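Local coordinates for protein glycerophosphoryl diester phosphodiesterase (Agrobacterium tumefaciens str. C58, PDB 3KS6) that belongs to the glycerophosphoryl diester phosphodiesterase family, has a TIM-barrel type of fold and holds a magnesium ion, at residues F36-T41 against M86-L91; C104-G109 against A120-G125; G112-G117 against L142-E147. One frame throughout, in Å; residues are numbered along the deposited sequence.

Contact 1: F36-T41 against M86-L91; sequences FDLHPT and MTLEEL. With MG (magnesium ion), chain F.
L91 lays its CD2 methyl over the middle of the F36 ring. The methyl stands 3.5 Å from the ring centroid and 5° off the ring normal, a clean CH-pi contact over one face. The six ring carbons are therefore almost equally far from it. F36 carries CG between its own backbone N and carbonyl carbon, and chi1 59° with chi2 -83° presents a ring face to L91. L88 meets the same ring obliquely, its CD1 lying 4.2 Å from F36 CE2. Its other branch turns to L38, the next residue of the strand on the helix side: L88 CD2 is 4.1 Å from L38 CD1, and these two side chains cross at about a right angle. L38 CD2 lies at the edge of the F36 ring, in its plane.

Strand 33-40 thus packs against the first turn of helix 88-95. That turn starts with a capping box. E90 N donates to T87 OG1 (3.2 Å), and T87 N donates to E90 OE1 (3.1 Å), which it meets from above the carboxylate plane. E90 OE1 also has a salt bridge to K73.

D37, between F36 and L38, binds magnesium through OD1 at 2.1 Å, while its OD2 accepts from a metal-bound water. The strand so divides its chemistry: alternate residues give an apolar face buried against the helix and a carboxylate for the metal.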
loop_
_atom_site.group_PDB
_atom_site.type_symbol
_atom_site.label_atom_id
_atom_site.label_comp_id
_atom_site.label_asym_id
_atom_site.label_seq_id
_atom_site.Cartn_x
_atom_site.Cartn_y
_atom_site.Cartn_z
ATOM N N PHE A 36 -1.462 3.544 0.169
ATOM C CA PHE A 36 -2.548 3.994 -0.682
ATOM C C PHE A 36 -2.316 3.533 -2.113
ATOM O O PHE A 36 -1.195 3.182 -2.491
ATOM C CB PHE A 36 -2.651 5.536 -0.620
ATOM C CG PHE A 36 -1.385 6.221 -1.056
ATOM C CD1 PHE A 36 -0.344 6.385 -0.150
ATOM C CD2 PHE A 36 -1.206 6.623 -2.376
ATOM C CE1 PHE A 36 0.825 6.964 -0.523
ATOM C CE2 PHE A 36 -0.023 7.215 -2.770
ATOM C CZ PHE A 36 0.997 7.411 -1.834
ATOM N N ASP A 37 -3.399 3.549 -2.887
ATOM C CA ASP A 37 -3.420 3.098 -4.286
ATOM C C ASP A 37 -3.822 4.315 -5.137
ATOM O O ASP A 37 -4.483 5.218 -4.661
ATOM C CB ASP A 37 -4.466 1.997 -4.463
ATOM C CG ASP A 37 -4.522 1.039 -3.286
ATOM O OD1 ASP A 37 -3.612 0.174 -3.148
ATOM O OD2 ASP A 37 -5.475 1.150 -2.483
ATOM N N LEU A 38 -3.441 4.311 -6.404
ATOM C CA LEU A 38 -3.648 5.471 -7.272
ATOM C C LEU A 38 -4.236 5.033 -8.592
ATOM O O LEU A 38 -3.913 3.943 -9.068
ATOM C CB LEU A 38 -2.297 6.187 -7.534
ATOM C CG LEU A 38 -1.478 6.763 -6.353
ATOM C CD1 LEU A 38 -0.109 7.355 -6.839
ATOM C CD2 LEU A 38 -2.291 7.802 -5.609
ATOM N N HIS A 39 -5.070 5.894 -9.191
ATOM C CA HIS A 39 -5.647 5.687 -10.533
ATOM C C HIS A 39 -5.663 6.985 -11.339
ATOM O O HIS A 39 -5.807 8.076 -10.768
ATOM C CB HIS A 39 -7.084 5.169 -10.414
ATOM C CG HIS A 39 -7.185 3.837 -9.744
ATOM N ND1 HIS A 39 -7.085 2.646 -10.431
ATOM C CD2 HIS A 39 -7.304 3.517 -8.438
ATOM C CE1 HIS A 39 -7.174 1.650 -9.569
ATOM N NE2 HIS A 39 -7.304 2.153 -8.355
ATOM N N PRO A 40 -5.491 6.891 -12.661
ATOM C CA PRO A 40 -5.600 8.081 -13.486
ATOM C C PRO A 40 -7.039 8.418 -13.804
ATOM O O PRO A 40 -7.856 7.508 -13.868
ATOM C CB PRO A 40 -4.871 7.668 -14.758
ATOM C CG PRO A 40 -5.111 6.192 -14.852
ATOM C CD PRO A 40 -5.175 5.699 -13.456
ATOM N N THR A 41 -7.347 9.707 -13.991
ATOM C CA THR A 41 -8.638 10.138 -14.523
ATOM C C THR A 41 -8.535 10.308 -16.040
ATOM O O THR A 41 -7.448 10.166 -16.620
ATOM C CB THR A 41 -9.095 11.457 -13.928
ATOM O OG1 THR A 41 -8.200 12.491 -14.371
ATOM C CG2 THR A 41 -9.145 11.353 -12.376
HETATM N N MSE A 86 -9.585 12.022 -2.854
HETATM C CA MSE A 86 -8.414 12.914 -2.917
HETATM C C MSE A 86 -7.586 12.739 -4.179
HETATM O O MSE A 86 -7.583 11.663 -4.815
HETATM C CB MSE A 86 -7.463 12.662 -1.742
HETATM C CG MSE A 86 -8.063 12.754 -0.352
HETATM SE SE MSE A 86 -6.658 12.736 1.007
HETATM C CE MSE A 86 -6.002 14.500 0.933
ATOM N N THR A 87 -6.861 13.810 -4.524
ATOM C CA THR A 87 -5.824 13.748 -5.528
ATOM C C THR A 87 -4.496 13.427 -4.834
ATOM O O THR A 87 -4.352 13.592 -3.611
ATOM C CB THR A 87 -5.667 15.087 -6.310
ATOM O OG1 THR A 87 -5.285 16.124 -5.393
ATOM C CG2 THR A 87 -6.952 15.444 -7.051
ATOM N N LEU A 88 -3.527 12.950 -5.610
ATOM C CA LEU A 88 -2.199 12.696 -5.067
ATOM C C LEU A 88 -1.643 14.004 -4.440
ATOM O O LEU A 88 -1.085 13.997 -3.325
ATOM C CB LEU A 88 -1.249 12.146 -6.154
ATOM C CG LEU A 88 0.218 11.878 -5.769
ATOM C CD1 LEU A 88 0.353 10.971 -4.524
ATOM C CD2 LEU A 88 0.999 11.324 -6.973
ATOM N N GLU A 89 -1.808 15.128 -5.131
ATOM C CA GLU A 89 -1.307 16.415 -4.635
ATOM C C GLU A 89 -1.851 16.767 -3.252
ATOM O O GLU A 89 -1.124 17.233 -2.344
ATOM C CB GLU A 89 -1.673 17.539 -5.630
ATOM C CG GLU A 89 -1.329 18.935 -5.097
ATOM C CD GLU A 89 -1.749 20.093 -6.003
ATOM O OE1 GLU A 89 -2.650 19.921 -6.851
ATOM O OE2 GLU A 89 -1.156 21.185 -5.827
ATOM N N GLU A 90 -3.149 16.574 -3.089
ATOM C CA GLU A 90 -3.803 16.839 -1.808
ATOM C C GLU A 90 -3.255 15.924 -0.715
ATOM O O GLU A 90 -3.039 16.371 0.416
ATOM C CB GLU A 90 -5.306 16.680 -1.962
ATOM C CG GLU A 90 -5.918 17.800 -2.806
ATOM C CD GLU A 90 -7.354 17.505 -3.322
ATOM O OE1 GLU A 90 -7.889 16.391 -3.153
ATOM O OE2 GLU A 90 -7.935 18.417 -3.938
ATOM N N LEU A 91 -3.022 14.646 -1.058
ATOM C CA LEU A 91 -2.394 13.690 -0.131
ATOM C C LEU A 91 -0.985 14.151 0.247
ATOM O O LEU A 91 -0.604 14.158 1.420
ATOM C CB LEU A 91 -2.380 12.262 -0.717
ATOM C CG LEU A 91 -1.794 11.134 0.160
ATOM C CD1 LEU A 91 -2.504 10.961 1.524
ATOM C CD2 LEU A 91 -1.751 9.825 -0.606
HETATM MG MG MG F . -3.191 -1.228 -1.681
HETATM O O HOH W 1 -4.650 -0.313 -0.441
HETATM O O HOH W 2 -4.681 -2.525 -2.362
#

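Contact 2: C104-G109 against A120-G125; sequences CEIKPG and ALVIAG. With MG (magnesium ion), chain F.
V122 packs its two methyl branches against two side chains of strand 101-106, and these apolar touches make up the direct contact. V122 CG1 is 4.1 Å from C104 SG, and V122 CG2 is 4.3 Å from I106 CD1. The valine points at the strand, and its chi1 of 169° leaves CG1 toward C104 and CG2 toward I106. On the strand, C104 turns its sulfur to the helix. I106 starts off at an angle, but its CD1 end comes nearer. All three residues are buried, and both touches are at ordinary van der Waals range.

Metal coordination takes the opposite direction. E105, between C104 and I106, sends its side chain away from the helix. Its CG is anti to the backbone N, and the chain stays extended beyond it (chi2 -179°). E105 OE1 then binds magnesium at 2.0 Å, while OE2 stays 4.0 Å from the metal. E35, D37 and two waters also bind the ion.

Backbone hydrogen bonds hold the helical turn itself, A124 N to A120 O at 3.0 Å and G125 N to L121 O at 2.9 Å.

The contact belongs to a beta-alpha-beta unit of strand 101-106, helix 118-128 and strand 135-139, as expected in a TIM barrel. Strands 33-40 and 135-139 flank strand 101-106 in parallel. V122 also touches L38 of the first, and I106 touches S144 of helix 142-151.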
loop_
_atom_site.group_PDB
_atom_site.type_symbol
_atom_site.label_atom_id
_atom_site.label_comp_id
_atom_site.label_asym_id
_atom_site.label_seq_id
_atom_site.Cartn_x
_atom_site.Cartn_y
_atom_site.Cartn_z
ATOM N N CYS A 104 3.223 3.434 -1.888
ATOM C CA CYS A 104 2.353 3.710 -3.019
ATOM C C CYS A 104 2.099 2.456 -3.851
ATOM O O CYS A 104 3.044 1.898 -4.382
ATOM C CB CYS A 104 3.051 4.784 -3.881
ATOM S SG CYS A 104 2.179 5.211 -5.394
ATOM N N GLU A 105 0.848 2.050 -4.023
ATOM C CA GLU A 105 0.548 0.854 -4.838
ATOM C C GLU A 105 0.066 1.235 -6.215
ATOM O O GLU A 105 -0.831 2.060 -6.351
ATOM C CB GLU A 105 -0.492 -0.059 -4.161
ATOM C CG GLU A 105 -0.582 -1.421 -4.845
ATOM C CD GLU A 105 -1.612 -2.346 -4.236
ATOM O OE1 GLU A 105 -1.996 -2.155 -3.046
ATOM O OE2 GLU A 105 -2.084 -3.239 -4.990
ATOM N N ILE A 106 0.667 0.617 -7.213
ATOM C CA ILE A 106 0.311 0.765 -8.630
ATOM C C ILE A 106 -0.662 -0.358 -8.996
ATOM O O ILE A 106 -0.291 -1.557 -9.014
ATOM C CB ILE A 106 1.563 0.644 -9.511
ATOM C CG1 ILE A 106 2.602 1.684 -9.111
ATOM C CG2 ILE A 106 1.199 0.829 -11.016
ATOM C CD1 ILE A 106 2.058 3.142 -9.216
ATOM N N LYS A 107 -1.908 0.046 -9.246
ATOM C CA LYS A 107 -3.029 -0.830 -9.574
ATOM C C LYS A 107 -3.320 -0.794 -11.077
ATOM O O LYS A 107 -3.074 0.226 -11.742
ATOM C CB LYS A 107 -4.304 -0.340 -8.856
ATOM C CG LYS A 107 -4.337 -0.489 -7.338
ATOM C CD LYS A 107 -4.716 -1.897 -6.894
ATOM C CE LYS A 107 -6.194 -2.068 -6.469
ATOM N NZ LYS A 107 -7.245 -1.951 -7.535
ATOM N N PRO A 108 -3.857 -1.901 -11.623
ATOM C CA PRO A 108 -4.332 -1.884 -13.003
ATOM C C PRO A 108 -5.758 -1.357 -13.091
ATOM O O PRO A 108 -6.386 -1.052 -12.076
ATOM C CB PRO A 108 -4.300 -3.367 -13.379
ATOM C CG PRO A 108 -4.723 -4.051 -12.057
ATOM C CD PRO A 108 -3.990 -3.245 -11.019
ATOM N N GLY A 109 -6.256 -1.224 -14.318
ATOM C CA GLY A 109 -7.634 -0.856 -14.542
ATOM C C GLY A 109 -8.622 -2.008 -14.453
ATOM O O GLY A 109 -8.292 -3.137 -14.070
ATOM N N ALA A 120 5.048 6.616 -15.073
ATOM C CA ALA A 120 5.717 7.900 -15.360
ATOM C C ALA A 120 4.957 9.091 -14.748
ATOM O O ALA A 120 5.576 9.986 -14.157
ATOM C CB ALA A 120 5.901 8.097 -16.885
ATOM N N LEU A 121 3.629 9.106 -14.900
ATOM C CA LEU A 121 2.783 10.174 -14.335
ATOM C C LEU A 121 2.888 10.255 -12.819
ATOM O O LEU A 121 2.903 11.348 -12.215
ATOM C CB LEU A 121 1.300 9.918 -14.603
ATOM C CG LEU A 121 0.387 10.679 -15.540
ATOM C CD1 LEU A 121 0.664 10.219 -16.985
ATOM C CD2 LEU A 121 -1.107 10.396 -15.075
ATOM N N VAL A 122 2.847 9.086 -12.198
ATOM C CA VAL A 122 2.912 9.032 -10.740
ATOM C C VAL A 122 4.265 9.549 -10.235
ATOM O O VAL A 122 4.312 10.366 -9.306
ATOM C CB VAL A 122 2.584 7.605 -10.176
ATOM C CG1 VAL A 122 2.947 7.537 -8.648
ATOM C CG2 VAL A 122 1.118 7.203 -10.445
ATOM N N ILE A 123 5.350 9.078 -10.837
ATOM C CA ILE A 123 6.702 9.492 -10.436
ATOM C C ILE A 123 6.833 11.024 -10.612
ATOM O O ILE A 123 7.308 11.716 -9.733
ATOM C CB ILE A 123 7.795 8.723 -11.214
ATOM C CG1 ILE A 123 7.836 7.251 -10.763
ATOM C CG2 ILE A 123 9.169 9.398 -11.034
ATOM C CD1 ILE A 123 8.617 6.364 -11.682
ATOM N N ALA A 124 6.315 11.554 -11.726
ATOM C CA ALA A 124 6.330 13.012 -11.969
ATOM C C ALA A 124 5.531 13.786 -10.943
ATOM O O ALA A 124 5.948 14.831 -10.470
ATOM C CB ALA A 124 5.812 13.316 -13.390
ATOM N N GLY A 125 4.364 13.287 -10.590
ATOM C CA GLY A 125 3.546 13.933 -9.577
ATOM C C GLY A 125 4.205 13.925 -8.223
ATOM O O GLY A 125 4.158 14.929 -7.500
HETATM MG MG MG F . -3.191 -1.228 -1.681
HETATM O O HOH W 1 -4.650 -0.313 -0.441
HETATM O O HOH W 2 -4.681 -2.525 -2.362
#

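Contact 3: G112-G117 against L142-E147; sequences GLPYEG and LASMDE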
loop_
_atom_site.group_PDB
_atom_site.type_symbol
_atom_site.label_atom_id
_atom_site.label_comp_id
_atom_site.label_asym_id
_atom_site.label_seq_id
_atom_site.Cartn_x
_atom_site.Cartn_y
_atom_site.Cartn_z
ATOM N N GLY A 112 -7.838 -5.439 -15.738
ATOM C CA GLY A 112 -6.683 -6.091 -15.123
ATOM C C GLY A 112 -5.354 -5.753 -15.765
ATOM O O GLY A 112 -4.310 -6.267 -15.356
ATOM N N LEU A 113 -5.363 -4.863 -16.750
ATOM C CA LEU A 113 -4.132 -4.468 -17.403
ATOM C C LEU A 113 -3.546 -3.192 -16.794
ATOM O O LEU A 113 -4.287 -2.313 -16.357
ATOM C CB LEU A 113 -4.315 -4.249 -18.902
ATOM C CG LEU A 113 -4.784 -5.458 -19.697
ATOM C CD1 LEU A 113 -4.953 -5.003 -21.155
ATOM C CD2 LEU A 113 -3.801 -6.618 -19.569
ATOM N N PRO A 114 -2.210 -3.081 -16.797
ATOM C CA PRO A 114 -1.634 -1.835 -16.319
ATOM C C PRO A 114 -2.075 -0.629 -17.144
ATOM O O PRO A 114 -2.302 -0.752 -18.359
ATOM C CB PRO A 114 -0.134 -2.032 -16.463
ATOM C CG PRO A 114 0.091 -3.454 -16.804
ATOM C CD PRO A 114 -1.199 -4.078 -17.179
ATOM N N TYR A 115 -2.223 0.518 -16.481
ATOM C CA TYR A 115 -2.537 1.744 -17.186
ATOM C C TYR A 115 -1.270 2.231 -17.917
ATOM O O TYR A 115 -0.217 2.475 -17.316
ATOM C CB TYR A 115 -2.981 2.855 -16.246
ATOM C CG TYR A 115 -4.228 2.651 -15.390
ATOM C CD1 TYR A 115 -5.505 2.747 -15.942
ATOM C CD2 TYR A 115 -4.127 2.450 -14.000
ATOM C CE1 TYR A 115 -6.657 2.609 -15.146
ATOM C CE2 TYR A 115 -5.252 2.319 -13.208
ATOM C CZ TYR A 115 -6.524 2.414 -13.773
ATOM O OH TYR A 115 -7.652 2.330 -12.984
ATOM N N GLU A 116 -1.378 2.388 -19.229
ATOM C CA GLU A 116 -0.234 2.805 -20.026
ATOM C C GLU A 116 0.243 4.188 -19.602
ATOM O O GLU A 116 -0.549 5.112 -19.469
ATOM C CB GLU A 116 -0.569 2.785 -21.532
ATOM C CG GLU A 116 0.564 3.258 -22.466
ATOM C CD GLU A 116 0.637 4.774 -22.657
ATOM O OE1 GLU A 116 -0.404 5.407 -22.922
ATOM O OE2 GLU A 116 1.757 5.327 -22.583
ATOM N N GLY A 117 1.555 4.317 -19.414
ATOM C CA GLY A 117 2.193 5.594 -19.029
ATOM C C GLY A 117 1.979 6.113 -17.617
ATOM O O GLY A 117 2.480 7.179 -17.262
ATOM N N LEU A 142 3.732 -7.857 -11.963
ATOM C CA LEU A 142 5.128 -7.873 -12.378
ATOM C C LEU A 142 5.401 -6.914 -13.532
ATOM O O LEU A 142 6.495 -6.352 -13.623
ATOM C CB LEU A 142 5.591 -9.274 -12.787
ATOM C CG LEU A 142 5.884 -10.235 -11.665
ATOM C CD1 LEU A 142 6.377 -11.562 -12.317
ATOM C CD2 LEU A 142 6.917 -9.670 -10.685
ATOM N N ALA A 143 4.439 -6.719 -14.427
ATOM C CA ALA A 143 4.634 -5.748 -15.506
ATOM C C ALA A 143 4.929 -4.386 -14.918
ATOM O O ALA A 143 5.774 -3.660 -15.423
ATOM C CB ALA A 143 3.353 -5.638 -16.423
ATOM N N SER A 144 4.169 -4.039 -13.874
ATOM C CA SER A 144 4.313 -2.760 -13.194
ATOM C C SER A 144 5.612 -2.730 -12.369
ATOM O O SER A 144 6.252 -1.698 -12.281
ATOM C CB SER A 144 3.083 -2.453 -12.326
ATOM O OG SER A 144 1.899 -2.369 -13.103
HETATM N N MSE A 145 6.019 -3.862 -11.814
HETATM C CA MSE A 145 7.298 -3.934 -11.107
HETATM C C MSE A 145 8.451 -3.696 -12.077
HETATM O O MSE A 145 9.448 -3.041 -11.749
HETATM C CB MSE A 145 7.453 -5.301 -10.450
HETATM C CG MSE A 145 6.385 -5.624 -9.406
HETATM SE SE MSE A 145 6.419 -4.460 -7.835
HETATM C CE MSE A 145 5.733 -2.890 -8.363
ATOM N N ASP A 146 8.321 -4.254 -13.277
ATOM C CA ASP A 146 9.324 -4.052 -14.314
ATOM C C ASP A 146 9.415 -2.594 -14.746
ATOM O O ASP A 146 10.500 -2.060 -14.951
ATOM C CB ASP A 146 9.076 -5.003 -15.514
ATOM C CG ASP A 146 9.359 -6.452 -15.179
ATOM O OD1 ASP A 146 9.868 -6.731 -14.062
ATOM O OD2 ASP A 146 9.085 -7.333 -16.046
ATOM N N GLU A 147 8.277 -1.942 -14.880
ATOM C CA GLU A 147 8.261 -0.509 -15.200
ATOM C C GLU A 147 8.911 0.361 -14.161
ATOM O O GLU A 147 9.705 1.277 -14.476
ATOM C CB GLU A 147 6.842 -0.026 -15.381
ATOM C CG GLU A 147 6.365 -0.130 -16.774
ATOM C CD GLU A 147 5.088 0.670 -16.984
ATOM O OE1 GLU A 147 4.054 0.283 -16.427
ATOM O OE2 GLU A 147 5.136 1.687 -17.697
HETATM O O HOH W 3 2.527 2.402 -16.406
HETATM O O HOH W 4 3.279 2.018 -19.689
#
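The backbones come nearest where P114, in the loop before helix 118-128, faces S144 near the start of helix 142-151, with their CA atoms 6.8 Å apart. P114 does the direct touching with one side of its ring. Its CG meets A143 CB at 3.9 Å, an apolar contact. P114 CB lies equally far, 3.9 Å, from S144 OG, which a chi1 of -61° leaves on the side of the proline. The loop follows strand 101-106 and the helix follows strand 135-139, so the contact links two successive beta-alpha connections of the TIM-barrel fold.

E147, one turn on from A143, points to the loop but reaches it through water. One water donates to E147 OE1 (2.6 Å) and to Y115 O. A second donates to E147 OE2 (2.7 Å) and accepts from G117 N (2.9 Å). Both carboxylate oxygens are thereby bridged to the loop backbone. G117 holds the N-cap position of helix 118-128, so the second bridge reaches the very start of that helix. The positive phi of G117 (71°) by itself favours glycine. Y115 turns its ring away from helix 142-151.

Contacts 1 and 2 lie side by side in the barrel, their centres about 9 Å apart. L38 joins their apolar parts: its CD1 is 3.5 Å from C104 SG and 3.6 Å from V122 CG1. The neighbouring strands also share a probable hydrogen bond, F36 O to E105 N, 2.8 Å. Both contacts supply a ligand to the same magnesium ion, and D37 OD1 and E105 OE1 come within 2.8 Å of each other there. Contact 3 lies farther from the metal, S144's side chain being about 12 Å away. Its centre is about 9 Å from that of contact 2, where Y115 packs on the 107-109 backbone, and about 17 Å from that of contact 1, met through a probable H39 ND1-Y115 OH hydrogen bond (2.6 Å).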